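Local atomic coordinates of cellulosomal scaffoldin adaptor protein B (Acetivibrio cellulolyticus, PDB entry 4WI0), a protein that contributes cohesin modules to the cellulosome, this chain being the third one, which probably anchors enzyme-bearing scaffoldins and is here bound to a cellulosomal scaffoldin chain. Residues Ile5-Asp10 with Ile160-Ile165; Ile19-Val24 with Asn50-Val55; Asn31-Gln36 with Thr96-Tyr101; Lys40-Val45 with Lys124-Val129. All blocks are in the same frame, centred on the assembly; numbering follows the deposited sequence.

Interaction 1: residues Ile5-Asp10 with Ile160-Ile165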
loop_
_atom_site.group_PDB
_atom_site.type_symbol
_atom_site.label_atom_id
_atom_site.label_comp_id
_atom_site.label_asym_id
_atom_site.label_seq_id
_atom_site.Cartn_x
_atom_site.Cartn_y
_atom_site.Cartn_z
ATOM N N ILE A 5 -3.022 -7.273 16.718
ATOM C CA ILE A 5 -2.558 -8.328 15.821
ATOM C C ILE A 5 -1.574 -9.199 16.608
ATOM O O ILE A 5 -0.788 -8.698 17.433
ATOM C CB ILE A 5 -1.895 -7.791 14.527
ATOM C CG1 ILE A 5 -1.482 -8.957 13.615
ATOM C CG2 ILE A 5 -0.681 -6.927 14.834
ATOM C CD1 ILE A 5 -1.235 -8.572 12.171
ATOM N N THR A 6 -1.633 -10.503 16.357
ATOM C CA THR A 6 -0.802 -11.458 17.062
ATOM C C THR A 6 -0.579 -12.714 16.230
ATOM O O THR A 6 -1.175 -12.895 15.166
ATOM C CB THR A 6 -1.438 -11.846 18.421
ATOM O OG1 THR A 6 -0.478 -12.537 19.227
ATOM C CG2 THR A 6 -2.665 -12.722 18.240
ATOM N N MET A 7 0.280 -13.583 16.748
ATOM C CA MET A 7 0.511 -14.884 16.166
ATOM C C MET A 7 0.226 -15.929 17.228
ATOM O O MET A 7 0.682 -15.816 18.369
ATOM C CB MET A 7 1.950 -14.984 15.668
ATOM C CG MET A 7 2.294 -16.286 14.963
ATOM S SD MET A 7 4.073 -16.431 14.681
ATOM C CE MET A 7 4.307 -15.154 13.447
ATOM N N ASN A 8 -0.533 -16.951 16.849
ATOM C CA ASN A 8 -0.845 -18.057 17.747
ATOM C C ASN A 8 -0.381 -19.385 17.177
ATOM O O ASN A 8 -0.541 -19.632 15.988
ATOM C CB ASN A 8 -2.349 -18.112 17.982
ATOM C CG ASN A 8 -2.847 -16.935 18.789
ATOM O OD1 ASN A 8 -3.663 -16.156 18.321
ATOM N ND2 ASN A 8 -2.361 -16.811 20.013
ATOM N N PHE A 9 0.188 -20.233 18.030
ATOM C CA PHE A 9 0.605 -21.577 17.620
ATOM C C PHE A 9 -0.429 -22.610 18.027
ATOM O O PHE A 9 -1.000 -22.517 19.113
ATOM C CB PHE A 9 1.954 -21.952 18.234
ATOM C CG PHE A 9 3.051 -20.970 17.939
ATOM C CD1 PHE A 9 3.310 -20.569 16.644
ATOM C CD2 PHE A 9 3.846 -20.469 18.962
ATOM C CE1 PHE A 9 4.320 -19.669 16.366
ATOM C CE2 PHE A 9 4.864 -19.568 18.688
ATOM C CZ PHE A 9 5.100 -19.165 17.389
ATOM N N ASP A 10 -0.671 -23.593 17.159
ATOM C CA ASP A 10 -1.515 -24.730 17.531
ATOM C C ASP A 10 -0.868 -25.570 18.632
ATOM O O ASP A 10 -1.566 -26.235 19.390
ATOM C CB ASP A 10 -1.861 -25.602 16.320
ATOM C CG ASP A 10 -0.646 -26.237 15.672
ATOM O OD1 ASP A 10 0.499 -25.794 15.912
ATOM O OD2 ASP A 10 -0.844 -27.186 14.889
ATOM N N ILE A 160 1.026 -8.244 19.616
ATOM C CA ILE A 160 1.250 -9.221 20.671
ATOM C C ILE A 160 2.108 -10.344 20.114
ATOM O O ILE A 160 1.661 -11.119 19.271
ATOM C CB ILE A 160 -0.086 -9.763 21.238
ATOM C CG1 ILE A 160 -0.918 -8.608 21.817
ATOM C CG2 ILE A 160 0.152 -10.820 22.315
ATOM C CD1 ILE A 160 -2.306 -9.000 22.284
ATOM N N GLN A 161 3.346 -10.422 20.600
ATOM C CA GLN A 161 4.298 -11.422 20.147
ATOM C C GLN A 161 3.907 -12.792 20.713
ATOM O O GLN A 161 3.378 -12.880 21.816
ATOM C CB GLN A 161 5.716 -11.071 20.620
ATOM C CG GLN A 161 6.238 -9.700 20.207
ATOM C CD GLN A 161 6.618 -9.614 18.738
ATOM O OE1 GLN A 161 6.384 -10.539 17.967
ATOM N NE2 GLN A 161 7.215 -8.496 18.353
ATOM N N PRO A 162 4.192 -13.868 19.972
ATOM C CA PRO A 162 3.851 -15.213 20.456
ATOM C C PRO A 162 4.754 -15.715 21.577
ATOM O O PRO A 162 5.796 -15.130 21.843
ATOM C CB PRO A 162 4.016 -16.085 19.201
ATOM C CG PRO A 162 5.023 -15.365 18.373
ATOM C CD PRO A 162 4.819 -13.897 18.640
ATOM N N GLY A 163 4.340 -16.801 22.221
ATOM C CA GLY A 163 5.154 -17.475 23.221
ATOM C C GLY A 163 6.337 -18.198 22.606
ATOM O O GLY A 163 6.411 -18.368 21.389
ATOM N N GLU A 164 7.272 -18.610 23.457
ATOM C CA GLU A 164 8.452 -19.349 23.012
ATOM C C GLU A 164 8.079 -20.752 22.503
ATOM O O GLU A 164 7.075 -21.325 22.932
ATOM C CB GLU A 164 9.451 -19.466 24.168
ATOM C CG GLU A 164 10.831 -19.965 23.787
ATOM C CD GLU A 164 11.792 -19.980 24.971
ATOM O OE1 GLU A 164 11.360 -20.308 26.095
ATOM O OE2 GLU A 164 12.983 -19.679 24.771
ATOM N N ILE A 165 8.895 -21.293 21.594
ATOM C CA ILE A 165 8.742 -22.668 21.101
ATOM C C ILE A 165 9.811 -23.574 21.722
ATOM O O ILE A 165 10.992 -23.221 21.736
ATOM C CB ILE A 165 8.817 -22.717 19.559
ATOM C CG1 ILE A 165 7.551 -22.086 18.959
ATOM C CG2 ILE A 165 8.979 -24.150 19.067
ATOM C CD1 ILE A 165 7.639 -21.788 17.478
#

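Interaction 2: residues Ile19-Val24 with Asn50-Val55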
loop_
_atom_site.group_PDB
_atom_site.type_symbol
_atom_site.label_atom_id
_atom_site.label_comp_id
_atom_site.label_asym_id
_atom_site.label_seq_id
_atom_site.Cartn_x
_atom_site.Cartn_y
_atom_site.Cartn_z
ATOM N N ILE A 19 5.539 -30.229 12.524
ATOM C CA ILE A 19 5.213 -28.900 12.051
ATOM C C ILE A 19 4.322 -28.163 13.045
ATOM O O ILE A 19 3.308 -28.691 13.501
ATOM C CB ILE A 19 4.493 -28.977 10.693
ATOM C CG1 ILE A 19 5.390 -29.681 9.668
ATOM C CG2 ILE A 19 4.129 -27.581 10.200
ATOM C CD1 ILE A 19 4.659 -30.137 8.429
ATOM N N ILE A 20 4.713 -26.939 13.372
ATOM C CA ILE A 20 3.873 -26.027 14.129
ATOM C C ILE A 20 3.150 -25.103 13.144
ATOM O O ILE A 20 3.792 -24.472 12.301
ATOM C CB ILE A 20 4.712 -25.168 15.093
ATOM C CG1 ILE A 20 5.421 -26.071 16.112
ATOM C CG2 ILE A 20 3.830 -24.132 15.786
ATOM C CD1 ILE A 20 6.364 -25.344 17.050
ATOM N N LYS A 21 1.826 -25.025 13.250
ATOM C CA LYS A 21 1.048 -24.048 12.487
ATOM C C LYS A 21 0.991 -22.716 13.236
ATOM O O LYS A 21 0.480 -22.646 14.353
ATOM C CB LYS A 21 -0.363 -24.573 12.206
ATOM C CG LYS A 21 -0.381 -25.883 11.422
ATOM C CD LYS A 21 -1.750 -26.181 10.836
ATOM C CE LYS A 21 -1.829 -27.592 10.262
ATOM N NZ LYS A 21 -2.904 -27.711 9.236
ATOM N N ALA A 22 1.534 -21.672 12.615
ATOM C CA ALA A 22 1.533 -20.319 13.168
ATOM C C ALA A 22 0.475 -19.463 12.474
ATOM O O ALA A 22 0.596 -19.168 11.278
ATOM C CB ALA A 22 2.905 -19.690 13.004
ATOM N N THR A 23 -0.567 -19.098 13.219
ATOM C CA THR A 23 -1.692 -18.349 12.665
ATOM C C THR A 23 -1.596 -16.875 13.074
ATOM O O THR A 23 -1.531 -16.552 14.265
ATOM C CB THR A 23 -3.046 -18.932 13.124
ATOM O OG1 THR A 23 -3.188 -20.278 12.648
ATOM C CG2 THR A 23 -4.198 -18.108 12.593
ATOM N N VAL A 24 -1.567 -16.000 12.071
ATOM C CA VAL A 24 -1.665 -14.553 12.275
ATOM C C VAL A 24 -3.147 -14.198 12.425
ATOM O O VAL A 24 -3.958 -14.493 11.527
ATOM C CB VAL A 24 -1.041 -13.768 11.099
ATOM C CG1 VAL A 24 -1.113 -12.261 11.339
ATOM C CG2 VAL A 24 0.406 -14.196 10.875
ATOM N N ASN A 50 4.905 -24.723 4.056
ATOM C CA ASN A 50 3.463 -24.702 3.920
ATOM C C ASN A 50 2.837 -25.497 5.072
ATOM O O ASN A 50 3.243 -26.635 5.322
ATOM C CB ASN A 50 3.047 -25.307 2.578
ATOM C CG ASN A 50 1.546 -25.229 2.342
ATOM O OD1 ASN A 50 0.777 -25.978 2.940
ATOM N ND2 ASN A 50 1.124 -24.315 1.476
ATOM N N PRO A 51 1.850 -24.905 5.777
ATOM C CA PRO A 51 1.331 -25.528 7.011
ATOM C C PRO A 51 0.531 -26.813 6.788
ATOM O O PRO A 51 0.413 -27.617 7.712
ATOM C CB PRO A 51 0.448 -24.432 7.624
ATOM C CG PRO A 51 0.084 -23.542 6.482
ATOM C CD PRO A 51 1.215 -23.600 5.502
ATOM N N LYS A 52 -0.007 -27.005 5.584
ATOM C CA LYS A 52 -0.751 -28.222 5.253
ATOM C C LYS A 52 0.114 -29.317 4.632
ATOM O O LYS A 52 -0.076 -30.486 4.942
ATOM C CB LYS A 52 -1.908 -27.913 4.298
ATOM C CG LYS A 52 -3.030 -27.100 4.927
ATOM C CD LYS A 52 -4.347 -27.243 4.168
ATOM C CE LYS A 52 -5.009 -28.602 4.340
ATOM N NZ LYS A 52 -5.367 -28.892 5.760
ATOM N N THR A 53 1.036 -28.948 3.741
ATOM C CA THR A 53 1.796 -29.938 2.962
ATOM C C THR A 53 3.208 -30.206 3.483
ATOM O O THR A 53 3.788 -31.257 3.200
ATOM C CB THR A 53 1.930 -29.515 1.486
ATOM O OG1 THR A 53 2.784 -28.373 1.383
ATOM C CG2 THR A 53 0.571 -29.207 0.886
ATOM N N GLY A 54 3.769 -29.253 4.215
ATOM C CA GLY A 54 5.132 -29.389 4.717
ATOM C C GLY A 54 6.216 -28.998 3.725
ATOM O O GLY A 54 7.407 -29.086 4.044
ATOM N N VAL A 55 5.822 -28.541 2.535
ATOM C CA VAL A 55 6.782 -28.125 1.520
ATOM C C VAL A 55 7.516 -26.861 1.974
ATOM O O VAL A 55 6.892 -25.884 2.360
ATOM C CB VAL A 55 6.091 -27.849 0.170
ATOM C CG1 VAL A 55 7.069 -27.240 -0.826
ATOM C CG2 VAL A 55 5.491 -29.125 -0.381
#

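Interaction 3: residues Asn31-Gln36 with Thr96-Tyr101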
loop_
_atom_site.group_PDB
_atom_site.type_symbol
_atom_site.label_atom_id
_atom_site.label_comp_id
_atom_site.label_asym_id
_atom_site.label_seq_id
_atom_site.Cartn_x
_atom_site.Cartn_y
_atom_site.Cartn_z
ATOM N N ASN A 31 -12.887 -1.790 10.084
ATOM C CA ASN A 31 -12.947 -1.719 8.622
ATOM C C ASN A 31 -11.662 -2.211 7.946
ATOM O O ASN A 31 -11.170 -1.610 6.990
ATOM C CB ASN A 31 -13.264 -0.281 8.198
ATOM C CG ASN A 31 -14.617 0.193 8.702
ATOM O OD1 ASN A 31 -15.499 -0.613 8.994
ATOM N ND2 ASN A 31 -14.794 1.508 8.784
ATOM N N PHE A 32 -11.139 -3.321 8.464
ATOM C CA PHE A 32 -9.859 -3.898 8.040
ATOM C C PHE A 32 -9.916 -4.353 6.583
ATOM O O PHE A 32 -10.866 -5.039 6.184
ATOM C CB PHE A 32 -9.513 -5.075 8.967
ATOM C CG PHE A 32 -8.374 -5.930 8.490
ATOM C CD1 PHE A 32 -7.062 -5.535 8.691
ATOM C CD2 PHE A 32 -8.615 -7.152 7.879
ATOM C CE1 PHE A 32 -6.013 -6.332 8.271
ATOM C CE2 PHE A 32 -7.572 -7.952 7.458
ATOM C CZ PHE A 32 -6.269 -7.543 7.651
ATOM N N SER A 33 -8.910 -3.954 5.800
ATOM C CA SER A 33 -8.838 -4.302 4.369
ATOM C C SER A 33 -7.533 -4.977 3.928
ATOM O O SER A 33 -7.413 -5.383 2.784
ATOM C CB SER A 33 -9.053 -3.048 3.519
ATOM O OG SER A 33 -7.959 -2.166 3.664
ATOM N N GLY A 34 -6.547 -5.103 4.814
ATOM C CA GLY A 34 -5.325 -5.790 4.441
ATOM C C GLY A 34 -4.254 -5.674 5.491
ATOM O O GLY A 34 -4.282 -4.756 6.314
ATOM N N TYR A 35 -3.317 -6.620 5.467
ATOM C CA TYR A 35 -2.164 -6.604 6.367
ATOM C C TYR A 35 -0.880 -6.756 5.564
ATOM O O TYR A 35 -0.887 -7.273 4.449
ATOM C CB TYR A 35 -2.258 -7.755 7.394
ATOM C CG TYR A 35 -1.927 -9.085 6.779
ATOM C CD1 TYR A 35 -0.616 -9.525 6.706
ATOM C CD2 TYR A 35 -2.910 -9.870 6.205
ATOM C CE1 TYR A 35 -0.293 -10.726 6.103
ATOM C CE2 TYR A 35 -2.599 -11.075 5.598
ATOM C CZ TYR A 35 -1.283 -11.497 5.544
ATOM O OH TYR A 35 -0.954 -12.685 4.935
ATOM N N GLN A 36 0.222 -6.302 6.155
ATOM C CA GLN A 36 1.566 -6.697 5.752
ATOM C C GLN A 36 2.335 -6.895 7.059
ATOM O O GLN A 36 2.254 -6.048 7.961
ATOM C CB GLN A 36 2.260 -5.622 4.898
ATOM C CG GLN A 36 3.669 -6.005 4.460
ATOM C CD GLN A 36 4.305 -5.029 3.484
ATOM O OE1 GLN A 36 3.802 -3.925 3.256
ATOM N NE2 GLN A 36 5.438 -5.425 2.920
ATOM N N THR A 96 -8.600 -5.198 -3.099
ATOM C CA THR A 96 -8.307 -4.124 -4.051
ATOM C C THR A 96 -9.546 -3.316 -4.473
ATOM O O THR A 96 -9.438 -2.116 -4.788
ATOM C CB THR A 96 -7.612 -4.688 -5.311
ATOM O OG1 THR A 96 -8.451 -5.671 -5.925
ATOM C CG2 THR A 96 -6.291 -5.318 -4.931
ATOM N N ALA A 97 -10.711 -3.963 -4.500
ATOM C CA ALA A 97 -11.948 -3.290 -4.909
ATOM C C ALA A 97 -12.596 -2.727 -3.653
ATOM O O ALA A 97 -13.568 -3.277 -3.141
ATOM C CB ALA A 97 -12.879 -4.263 -5.629
ATOM N N LEU A 98 -12.021 -1.637 -3.149
ATOM C CA LEU A 98 -12.380 -1.111 -1.840
ATOM C C LEU A 98 -13.788 -0.530 -1.822
ATOM O O LEU A 98 -14.480 -0.646 -0.818
ATOM C CB LEU A 98 -11.339 -0.079 -1.358
ATOM C CG LEU A 98 -9.900 -0.582 -1.185
ATOM C CD1 LEU A 98 -8.984 0.517 -0.659
ATOM C CD2 LEU A 98 -9.838 -1.798 -0.265
ATOM N N ASP A 99 -14.215 0.072 -2.932
ATOM C CA ASP A 99 -15.568 0.626 -3.032
ATOM C C ASP A 99 -16.661 -0.454 -2.958
ATOM O O ASP A 99 -17.693 -0.267 -2.308
ATOM C CB ASP A 99 -15.719 1.488 -4.305
ATOM C CG ASP A 99 -15.391 0.731 -5.592
ATOM O OD1 ASP A 99 -14.853 -0.399 -5.541
ATOM O OD2 ASP A 99 -15.667 1.283 -6.668
ATOM N N VAL A 100 -16.427 -1.583 -3.617
ATOM C CA VAL A 100 -17.306 -2.746 -3.509
ATOM C C VAL A 100 -17.359 -3.241 -2.059
ATOM O O VAL A 100 -18.423 -3.547 -1.535
ATOM C CB VAL A 100 -16.828 -3.889 -4.428
ATOM C CG1 VAL A 100 -17.642 -5.154 -4.191
ATOM C CG2 VAL A 100 -16.926 -3.477 -5.893
ATOM N N TYR A 101 -16.200 -3.312 -1.412
ATOM C CA TYR A 101 -16.124 -3.779 -0.032
ATOM C C TYR A 101 -16.973 -2.893 0.893
ATOM O O TYR A 101 -17.792 -3.399 1.678
ATOM C CB TYR A 101 -14.651 -3.836 0.399
ATOM C CG TYR A 101 -14.357 -4.304 1.811
ATOM C CD1 TYR A 101 -15.224 -5.152 2.500
ATOM C CD2 TYR A 101 -13.167 -3.938 2.435
ATOM C CE1 TYR A 101 -14.940 -5.581 3.779
ATOM C CE2 TYR A 101 -12.873 -4.361 3.713
ATOM C CZ TYR A 101 -13.758 -5.182 4.383
ATOM O OH TYR A 101 -13.458 -5.611 5.649
#

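Interaction 4: residues Lys40-Val45 with Lys124-Val129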
loop_
_atom_site.group_PDB
_atom_site.type_symbol
_atom_site.label_atom_id
_atom_site.label_comp_id
_atom_site.label_asym_id
_atom_site.label_seq_id
_atom_site.Cartn_x
_atom_site.Cartn_y
_atom_site.Cartn_z
ATOM N N LYS A 40 10.507 -12.555 11.943
ATOM C CA LYS A 40 11.857 -13.077 12.114
ATOM C C LYS A 40 11.820 -14.375 12.903
ATOM O O LYS A 40 11.234 -14.430 13.987
ATOM C CB LYS A 40 12.737 -12.063 12.854
ATOM C CG LYS A 40 14.188 -12.500 13.033
ATOM C CD LYS A 40 15.029 -12.296 11.777
ATOM C CE LYS A 40 16.502 -12.597 12.037
ATOM N NZ LYS A 40 16.740 -14.069 12.068
ATOM N N TYR A 41 12.478 -15.400 12.364
ATOM C CA TYR A 41 12.680 -16.684 13.043
ATOM C C TYR A 41 14.135 -17.144 12.873
ATOM O O TYR A 41 14.886 -16.567 12.090
ATOM C CB TYR A 41 11.735 -17.746 12.481
ATOM C CG TYR A 41 11.973 -18.083 11.021
ATOM C CD1 TYR A 41 11.527 -17.242 10.009
ATOM C CD2 TYR A 41 12.632 -19.257 10.653
ATOM C CE1 TYR A 41 11.734 -17.554 8.675
ATOM C CE2 TYR A 41 12.843 -19.579 9.318
ATOM C CZ TYR A 41 12.395 -18.725 8.334
ATOM O OH TYR A 41 12.608 -19.031 7.009
ATOM N N ASP A 42 14.525 -18.178 13.611
ATOM C CA ASP A 42 15.877 -18.751 13.507
ATOM C C ASP A 42 15.894 -19.901 12.479
ATOM O O ASP A 42 15.391 -20.994 12.761
ATOM C CB ASP A 42 16.329 -19.255 14.866
ATOM C CG ASP A 42 17.768 -19.742 14.872
ATOM O OD1 ASP A 42 18.356 -20.032 13.799
ATOM O OD2 ASP A 42 18.314 -19.846 15.982
ATOM N N PRO A 43 16.499 -19.668 11.299
ATOM C CA PRO A 43 16.416 -20.668 10.227
ATOM C C PRO A 43 17.202 -21.968 10.493
ATOM O O PRO A 43 16.909 -22.982 9.874
ATOM C CB PRO A 43 16.953 -19.926 9.001
ATOM C CG PRO A 43 17.811 -18.837 9.543
ATOM C CD PRO A 43 17.318 -18.503 10.917
ATOM N N THR A 44 18.161 -21.951 11.413
ATOM C CA THR A 44 18.862 -23.182 11.821
ATOM C C THR A 44 18.049 -24.053 12.791
ATOM O O THR A 44 18.357 -25.241 12.977
ATOM C CB THR A 44 20.223 -22.882 12.484
ATOM O OG1 THR A 44 20.020 -22.192 13.723
ATOM C CG2 THR A 44 21.097 -22.043 11.570
ATOM N N VAL A 45 17.040 -23.465 13.427
ATOM C CA VAL A 45 16.166 -24.205 14.331
ATOM C C VAL A 45 14.829 -24.521 13.675
ATOM O O VAL A 45 14.343 -25.645 13.783
ATOM C CB VAL A 45 15.932 -23.443 15.649
ATOM C CG1 VAL A 45 15.028 -24.252 16.575
ATOM C CG2 VAL A 45 17.266 -23.156 16.335
ATOM N N LYS A 124 14.951 -27.404 20.325
ATOM C CA LYS A 124 15.787 -26.415 20.985
ATOM C C LYS A 124 14.957 -25.141 21.151
ATOM O O LYS A 124 14.191 -24.778 20.251
ATOM C CB LYS A 124 16.995 -26.143 20.093
ATOM C CG LYS A 124 18.149 -25.402 20.728
ATOM C CD LYS A 124 19.151 -25.028 19.644
ATOM C CE LYS A 124 20.086 -23.931 20.106
ATOM N NZ LYS A 124 20.847 -24.365 21.303
ATOM N N ALA A 125 15.085 -24.485 22.300
ATOM C CA ALA A 125 14.299 -23.287 22.593
ATOM C C ALA A 125 14.516 -22.223 21.527
ATOM O O ALA A 125 15.656 -21.921 21.177
ATOM C CB ALA A 125 14.664 -22.731 23.962
ATOM N N THR A 126 13.428 -21.649 21.020
ATOM C CA THR A 126 13.528 -20.672 19.933
ATOM C C THR A 126 12.351 -19.681 19.898
ATOM O O THR A 126 11.238 -19.980 20.341
ATOM C CB THR A 126 13.690 -21.396 18.566
ATOM O OG1 THR A 126 14.209 -20.494 17.579
ATOM C CG2 THR A 126 12.372 -21.989 18.089
ATOM N N THR A 127 12.621 -18.506 19.336
ATOM C CA THR A 127 11.713 -17.364 19.386
ATOM C C THR A 127 11.312 -16.880 17.993
ATOM O O THR A 127 12.159 -16.723 17.116
ATOM C CB THR A 127 12.393 -16.205 20.128
ATOM O OG1 THR A 127 12.599 -16.584 21.495
ATOM C CG2 THR A 127 11.553 -14.934 20.076
ATOM N N VAL A 128 10.021 -16.630 17.810
ATOM C CA VAL A 128 9.499 -16.032 16.581
ATOM C C VAL A 128 8.891 -14.673 16.941
ATOM O O VAL A 128 8.098 -14.584 17.885
ATOM C CB VAL A 128 8.431 -16.937 15.934
ATOM C CG1 VAL A 128 7.822 -16.279 14.693
ATOM C CG2 VAL A 128 9.027 -18.293 15.576
ATOM N N VAL A 129 9.269 -13.620 16.213
ATOM C CA VAL A 129 8.669 -12.296 16.416
ATOM C C VAL A 129 8.324 -11.561 15.123
ATOM O O VAL A 129 8.972 -11.742 14.094
ATOM C CB VAL A 129 9.569 -11.353 17.256
ATOM C CG1 VAL A 129 9.698 -11.866 18.676
ATOM C CG2 VAL A 129 10.944 -11.156 16.618
HETATM O O HOH W 1 13.062 -14.331 16.178
HETATM O O HOH W 2 12.873 -18.963 15.623
HETATM O O HOH W 3 16.796 -20.165 18.281
#

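Interaction 1: residues Ile5-Asp10 with Ile160-Ile165
T6 OG1 donates to I160 O at 2.6 Å. The hydroxyl approaches from above the carbonyl plane, 36° out of it, rather than along a lone pair of I160 O. This contact joins the first strand, 4-9, to the end of the last, 158-160. The two run side by side in the same direction, as the first and last strands of the cohesin jelly-roll sandwich do.

A second bond ties the backbones. I160 N gives its hydrogen to I5 O at 2.9 Å, almost straight. With the T6 hydroxyl bond it holds I160 at both its N and its O. OG1 reaches I160 because it lies anti to the backbone N of T6 (chi1 -167°). M7 N is buried here and has no partner in the model.

Beyond I160 the chain leaves the strand pairing, and apolar contacts take over. The P162 ring crosses M7 at a slant, with its CG 4.0 Å from M7 SD. Its CB comes within 3.4 Å of M7 O. The same CB approaches the F9 ring obliquely, 3.6 Å from F9 CE2. F9 also packs on I20 and A22 of the neighbouring strand 19-27, and M7 reaches I39 of the opposing sheet.

The F9 ring is met in two further ways. G163 O lies at its edge, in the ring plane and close to CE2. The CD1 methyl of I165 sits over one face, offset toward the rim, in a CH-pi contact: it is 4.0 Å from the F9 ring centroid, 24° off the ring normal, with F9 CZ as its nearest atom.

Interaction 2: residues Ile19-Val24 with Asn50-Val55
An Asx turn at N50 shapes the loop 50-55 and presents P51 and G54 to K21 and I19 of the strand 19-27. N50 OD1 takes two backbone hydrogens, from K52 N at 2.9 Å and from T53 N at 3.1 Å. They arrive from opposite faces of the amide plane, so OD1 is held from both sides of that plane. G54 N bonds back to N50 O and tightens the turn.

No hydrogen bond crosses to the strand. K21 runs extended beyond CG and crosses P51 at about a right angle, its CG 4.1 Å from P51 CB. Further out, K21 CE lies 3.4 Å from P51 O. The chain ends with K21 NZ 4.4 Å from K52 NZ, a like-charge approach that may be mildly unfavourable. I19 reaches the other end of the turn, placing CD1 3.8 Å from G54 CA. G54, whose backbone is left-handed (phi 83°), meets that methyl with its bare CA.

The contact lies at the surface. P51 packs on V115 of strand 111-120 and T64 of strand 64-65. Strand 19-27 itself lies between strands 4-9 and 111-120 of the same sheet.

Interaction 3: residues Asn31-Gln36 with Thr96-Tyr101
One hydrogen bond crosses the contact. Y101 OH donates to F32 O at 2.7 Å, with a C=O...donor angle of 156° and the donor tilted 21° from the carbonyl plane. F32 O lies at the edge of the tyrosine ring, in its plane, and also comes 3.3 Å from Y101 CE2. The carbonyl therefore meets the hydroxyl end and one flank of the ring together. With CG turned opposite the backbone N (chi1 -180°), Y101 points out from the helix to the start of strand 32-40. Its OH has a second bond, from E108 N, so the buried hydroxyl is held twice.

The apolar contacts centre on S33 CB. It sits at the edge of the same ring, 4.0 Å from Y101 CE2. L98 CD2 approaches it as well, at 4.1 Å. The hydroxyl of S33 is engaged with N147 O on the adjoining strand 143-147.

This corner belongs to the cohesin sandwich, where the short helix 98-103 follows strand 88-95 and folds back on strand 32-40. The bound scaffoldin chain lies against this side: its K151 forms a salt bridge with D99, and its M143 and A146 pack on S33 and L98.

Local bonds shape the helix start. A97 takes the N-cap position, and Y101 N bonds to A97 O at 3.1 Å in the first turn. D99 OD1 accepts from V100 N at 2.8 Å, met from above the carboxylate plane.

Interaction 4: residues Lys40-Val45 with Lys124-Val129
V45 holds CG1 opposite its backbone N (chi1 -179°), and this methyl meets T126 tip to tip, 3.7 Å from T126 CB. T126 likewise turns OG1 away from its own N (chi1 -162°), which sets the hydroxyl beside D42 and V45, 3.7 Å from D42 CB.

At the other end the two segments pair directly. K40 N donates to V129 O at 2.8 Å, straight at 175°. V129 N returns a bond to K40 O at 3.1 Å, in the carbonyl plane. Next to this pair, Y41 CB packs on V128 CG2 at 4.1 Å. The ring of Y41 leads away to F118. K40 NZ bonds to Y41 O within its own segment and to E86 O.

Between the two ends the backbones part, and three waters link them. The first donates to K40 O and T127 O. The second accepts from D42 N at 2.7 Å, donates to T127 O, and hydrogen-bonds with T126 OG1. The third donates to D42 OD2 at 2.8 Å and also bonds T126 OG1. That hydroxyl thus holds two waters, and T127 O receives two as well.

The other carboxylate oxygen, D42 OD1, accepts from T44 N and T44 OG1 on the same face of its plane. Overall, an antiparallel hydrogen-bonded pair gives way to a water-bridged stretch, with an Asx turn at D42, where strand 32-40 ends beside strand 129-130 in the cohesin sandwich.

Overall arrangement
Near the N terminus comes strand 4-9, and interaction 1 closes the widest loop by bringing the C-terminal segment 160-165 back to it. The other three contacts fall within that span. Interaction 2 closes a short loop, from strand 19-27 to the turn after strand 46-49. Interaction 3 closes a longer one, from strand 32-40 to helix 98-103. Interaction 4 closes one longer still, from the end of strand 32-40 to 124-129. Interactions 2, 3 and 4 all cross one another along the chain. Interaction 1 touches interaction 2 through N8 N to T23 O, and interaction 4 through I165 N to T126 O. Interaction 3 lies apart, its centre about 32 Å from that of interaction 4.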